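Local coordinates for lysosome-associated membrane glycoprotein 3 (Homo sapiens, PDB 4AKM), which helps lysosomes fuse with autophagosomes and takes part in the unfolded protein response as a lysosomal membrane glycoprotein, at residues Y7-I17 with A49-L60. Residues are numbered along the deposited sequence; the frame is centred on the assembly and turned at random.
Sequences YQVLNGSRLCI and ASGNCGTRKSNL. With NAG (2-acetamido-2-deoxy-beta-D-glucopyranose), chain D.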
loop_
_atom_site.group_PDB
_atom_site.type_symbol
_atom_site.label_atom_id
_atom_site.label_comp_id
_atom_site.label_asym_id
_atom_site.label_seq_id
_atom_site.Cartn_x
_atom_site.Cartn_y
_atom_site.Cartn_z
ATOM N N TYR A 7 -6.698 -5.268 5.874
ATOM C CA TYR A 7 -5.538 -6.135 5.848
ATOM C C TYR A 7 -4.839 -6.075 7.183
ATOM O O TYR A 7 -5.093 -5.179 7.992
ATOM C CB TYR A 7 -4.592 -5.697 4.739
ATOM C CG TYR A 7 -5.278 -5.580 3.402
ATOM C CD1 TYR A 7 -6.004 -6.640 2.879
ATOM C CD2 TYR A 7 -5.225 -4.398 2.675
ATOM C CE1 TYR A 7 -6.641 -6.530 1.664
ATOM C CE2 TYR A 7 -5.855 -4.282 1.462
ATOM C CZ TYR A 7 -6.561 -5.347 0.960
ATOM O OH TYR A 7 -7.189 -5.227 -0.254
ATOM N N GLN A 8 -3.932 -7.019 7.396
ATOM C CA GLN A 8 -3.417 -7.263 8.721
ATOM C C GLN A 8 -2.200 -8.170 8.651
ATOM O O GLN A 8 -2.200 -9.168 7.932
ATOM C CB GLN A 8 -4.518 -7.938 9.521
ATOM C CG GLN A 8 -4.312 -7.979 10.998
ATOM C CD GLN A 8 -5.333 -8.868 11.665
ATOM O OE1 GLN A 8 -5.245 -10.096 11.585
ATOM N NE2 GLN A 8 -6.323 -8.255 12.312
ATOM N N VAL A 9 -1.158 -7.818 9.395
ATOM C CA VAL A 9 0.047 -8.638 9.474
ATOM C C VAL A 9 0.320 -8.974 10.938
ATOM O O VAL A 9 0.125 -8.133 11.812
ATOM C CB VAL A 9 1.267 -7.912 8.865
ATOM C CG1 VAL A 9 2.492 -8.805 8.892
ATOM C CG2 VAL A 9 0.972 -7.465 7.439
ATOM N N LEU A 10 0.761 -10.199 11.215
ATOM C CA LEU A 10 0.925 -10.628 12.603
ATOM C C LEU A 10 2.287 -11.235 12.944
ATOM O O LEU A 10 2.893 -11.943 12.136
ATOM C CB LEU A 10 -0.177 -11.619 12.982
ATOM C CG LEU A 10 -1.602 -11.076 13.083
ATOM C CD1 LEU A 10 -2.604 -12.224 13.134
ATOM C CD2 LEU A 10 -1.742 -10.184 14.305
ATOM N N ASN A 11 2.756 -10.933 14.153
ATOM C CA ASN A 11 3.873 -11.641 14.767
ATOM C C ASN A 11 3.308 -12.727 15.680
ATOM O O ASN A 11 3.014 -12.474 16.856
ATOM C CB ASN A 11 4.752 -10.676 15.570
ATOM C CG ASN A 11 6.121 -11.258 15.900
ATOM O OD1 ASN A 11 6.296 -12.476 15.962
ATOM N ND2 ASN A 11 7.096 -10.382 16.114
ATOM N N GLY A 12 3.131 -13.925 15.127
ATOM C CA GLY A 12 2.530 -15.034 15.849
ATOM C C GLY A 12 1.113 -14.757 16.329
ATOM O O GLY A 12 0.170 -15.459 15.954
ATOM N N SER A 13 0.967 -13.727 17.157
ATOM C CA SER A 13 -0.319 -13.371 17.739
ATOM C C SER A 13 -0.437 -11.856 17.889
ATOM O O SER A 13 -1.535 -11.303 17.821
ATOM C CB SER A 13 -0.489 -14.050 19.100
ATOM O OG SER A 13 0.538 -13.662 19.997
ATOM N N ARG A 14 0.700 -11.191 18.091
ATOM C CA ARG A 14 0.716 -9.737 18.252
ATOM C C ARG A 14 0.521 -9.008 16.924
ATOM O O ARG A 14 1.039 -9.425 15.891
ATOM C CB ARG A 14 2.013 -9.271 18.920
ATOM C CG ARG A 14 2.046 -9.451 20.433
ATOM C CD ARG A 14 3.314 -8.856 21.035
ATOM N NE ARG A 14 4.520 -9.394 20.408
ATOM C CZ ARG A 14 5.758 -9.014 20.710
ATOM N NH1 ARG A 14 5.963 -8.087 21.638
ATOM N NH2 ARG A 14 6.794 -9.560 20.084
ATOM N N LEU A 15 -0.224 -7.911 16.963
ATOM C CA LEU A 15 -0.492 -7.131 15.763
ATOM C C LEU A 15 0.755 -6.389 15.289
ATOM O O LEU A 15 1.323 -5.572 16.011
ATOM C CB LEU A 15 -1.645 -6.156 16.011
ATOM C CG LEU A 15 -2.247 -5.475 14.782
ATOM C CD1 LEU A 15 -2.483 -6.488 13.684
ATOM C CD2 LEU A 15 -3.544 -4.779 15.147
ATOM N N CYS A 16 1.176 -6.687 14.067
ATOM C CA CYS A 16 2.355 -6.073 13.475
ATOM C C CYS A 16 1.983 -4.917 12.544
ATOM O O CYS A 16 2.609 -3.857 12.567
ATOM C CB CYS A 16 3.152 -7.135 12.716
ATOM S SG CYS A 16 4.372 -6.491 11.562
ATOM N N ILE A 17 0.955 -5.132 11.728
ATOM C CA ILE A 17 0.499 -4.146 10.754
ATOM C C ILE A 17 -1.012 -4.253 10.600
ATOM O O ILE A 17 -1.547 -5.340 10.412
ATOM C CB ILE A 17 1.139 -4.378 9.364
ATOM C CG1 ILE A 17 2.618 -3.989 9.364
ATOM C CG2 ILE A 17 0.398 -3.606 8.283
ATOM C CD1 ILE A 17 3.298 -4.186 8.029
ATOM N N ALA A 49 -3.473 -11.151 2.114
ATOM C CA ALA A 49 -2.513 -10.332 2.827
ATOM C C ALA A 49 -1.529 -11.206 3.598
ATOM O O ALA A 49 -1.913 -12.156 4.283
ATOM C CB ALA A 49 -3.230 -9.377 3.762
ATOM N N SER A 50 -0.254 -10.876 3.476
ATOM C CA SER A 50 0.788 -11.558 4.224
ATOM C C SER A 50 1.860 -10.523 4.432
ATOM O O SER A 50 1.746 -9.408 3.952
ATOM C CB SER A 50 1.359 -12.733 3.434
ATOM O OG SER A 50 2.128 -12.280 2.332
ATOM N N GLY A 51 2.907 -10.864 5.153
ATOM C CA GLY A 51 3.958 -9.893 5.312
ATOM C C GLY A 51 4.844 -10.190 6.481
ATOM O O GLY A 51 4.629 -11.146 7.221
ATOM N N ASN A 52 5.842 -9.341 6.659
ATOM C CA ASN A 52 6.880 -9.655 7.616
ATOM C C ASN A 52 7.076 -8.526 8.607
ATOM O O ASN A 52 7.318 -7.382 8.220
ATOM C CB ASN A 52 8.182 -9.973 6.884
ATOM C CG ASN A 52 9.005 -11.013 7.599
ATOM O OD1 ASN A 52 9.859 -10.683 8.423
ATOM N ND2 ASN A 52 8.752 -12.285 7.293
ATOM N N CYS A 53 6.943 -8.855 9.886
ATOM C CA CYS A 53 7.114 -7.881 10.953
ATOM C C CYS A 53 8.592 -7.671 11.251
ATOM O O CYS A 53 9.434 -8.491 10.876
ATOM C CB CYS A 53 6.390 -8.347 12.215
ATOM S SG CYS A 53 4.589 -8.466 12.056
ATOM N N GLY A 54 8.901 -6.575 11.937
ATOM C CA GLY A 54 10.269 -6.277 12.311
ATOM C C GLY A 54 10.352 -5.078 13.232
ATOM O O GLY A 54 9.482 -4.206 13.209
ATOM N N THR A 55 11.408 -5.033 14.040
ATOM C CA THR A 55 11.569 -3.987 15.047
ATOM C C THR A 55 11.726 -2.593 14.431
ATOM O O THR A 55 11.352 -1.590 15.043
ATOM C CB THR A 55 12.758 -4.296 16.000
ATOM O OG1 THR A 55 14.001 -4.163 15.299
ATOM C CG2 THR A 55 12.643 -5.715 16.559
ATOM N N ARG A 56 12.260 -2.537 13.213
ATOM C CA ARG A 56 12.524 -1.261 12.555
ATOM C C ARG A 56 12.049 -1.259 11.099
ATOM O O ARG A 56 12.060 -0.223 10.435
ATOM C CB ARG A 56 14.020 -0.930 12.617
ATOM C CG ARG A 56 14.345 0.563 12.592
ATOM C CD ARG A 56 15.618 0.824 11.803
ATOM N NE ARG A 56 15.447 0.470 10.394
ATOM C CZ ARG A 56 16.425 0.456 9.493
ATOM N NH1 ARG A 56 17.665 0.773 9.846
ATOM N NH2 ARG A 56 16.165 0.119 8.236
ATOM N N LYS A 57 11.622 -2.418 10.612
ATOM C CA LYS A 57 11.206 -2.541 9.220
ATOM C C LYS A 57 10.195 -3.667 9.015
ATOM O O LYS A 57 10.448 -4.823 9.367
ATOM C CB LYS A 57 12.426 -2.767 8.322
ATOM C CG LYS A 57 12.242 -2.280 6.895
ATOM C CD LYS A 57 13.416 -2.679 6.011
ATOM C CE LYS A 57 13.460 -4.184 5.803
ATOM N NZ LYS A 57 14.468 -4.568 4.777
ATOM N N SER A 58 9.052 -3.325 8.429
ATOM C CA SER A 58 8.001 -4.304 8.179
ATOM C C SER A 58 7.532 -4.242 6.735
ATOM O O SER A 58 7.897 -3.334 5.993
ATOM C CB SER A 58 6.801 -4.049 9.093
ATOM O OG SER A 58 7.183 -4.023 10.453
ATOM N N ASN A 59 6.712 -5.205 6.336
ATOM C CA ASN A 59 6.050 -5.116 5.038
ATOM C C ASN A 59 4.681 -5.775 5.022
ATOM O O ASN A 59 4.488 -6.868 5.572
ATOM C CB ASN A 59 6.923 -5.678 3.909
ATOM C CG ASN A 59 7.013 -7.196 3.930
ATOM O OD1 ASN A 59 7.715 -7.774 4.759
ATOM N ND2 ASN A 59 6.319 -7.846 3.004
ATOM N N LEU A 60 3.738 -5.061 4.413
ATOM C CA LEU A 60 2.432 -5.589 4.060
ATOM C C LEU A 60 2.449 -5.923 2.578
ATOM O O LEU A 60 2.627 -5.051 1.732
ATOM C CB LEU A 60 1.333 -4.562 4.333
ATOM C CG LEU A 60 -0.020 -4.938 3.720
ATOM C CD1 LEU A 60 -0.521 -6.254 4.287
ATOM C CD2 LEU A 60 -1.044 -3.839 3.928
HETATM C C1 NAG D . 8.242 -6.771 -0.098
HETATM C C2 NAG D . 9.038 -7.554 -1.131
HETATM C C3 NAG D . 10.113 -8.393 -0.446
HETATM C C4 NAG D . 10.956 -7.528 0.484
HETATM C C5 NAG D . 10.094 -6.639 1.375
HETATM C C6 NAG D . 10.959 -5.606 2.078
HETATM C C7 NAG D . 8.019 -8.253 -3.221
HETATM C C8 NAG D . 7.370 -9.396 -3.943
HETATM N N2 NAG D . 8.141 -8.392 -1.904
HETATM O O3 NAG D . 10.940 -8.975 -1.428
HETATM O O4 NAG D . 11.759 -8.346 1.309
HETATM O O5 NAG D . 9.111 -5.940 0.640
HETATM O O6 NAG D . 10.128 -4.804 2.885
HETATM O O7 NAG D . 8.408 -7.258 -3.836
#
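V9 O is gripped by two backbone N-H groups, C16 N at 2.9 Å and I17 N at 3.1 Å, both reaching it from the same face of its carbonyl plane. This is a classic beta bulge in the hairpin of 7-17, and V9 and the bulge residues C16 and I17 all send side chains toward the second hairpin, 49-60. The two hairpins belong to the two antiparallel sheets of the membrane-proximal luminal domain, a beta prism. A disulfide joins them, C16 SG to C53 SG at 2.0 Å. Next to the disulfide the contact is apolar. The two methyls of V9 divide the work. With chi1 at -177°, CG1 stands anti to the backbone N and CG2 lies beside that N, which sends them to different partners: CG1 lies 3.8 Å from C53 SG, while CG2 meets L60 CD1 at 3.7 Å. I17 CD1 rests on S58 CB and on the backbone from N59 to L60. F73 of strand 67-75 packs against both I17 and L60 and extends this core. At the far end, A49 CB approaches the ring of Y7 obliquely, 4.0 Å from CD1. N59 turns the other way, toward the glycan carried by N70. Its ND2 makes a weak hydrogen bond to N70 OD1, and its CB lies 3.5 Å from O6 of the sugar.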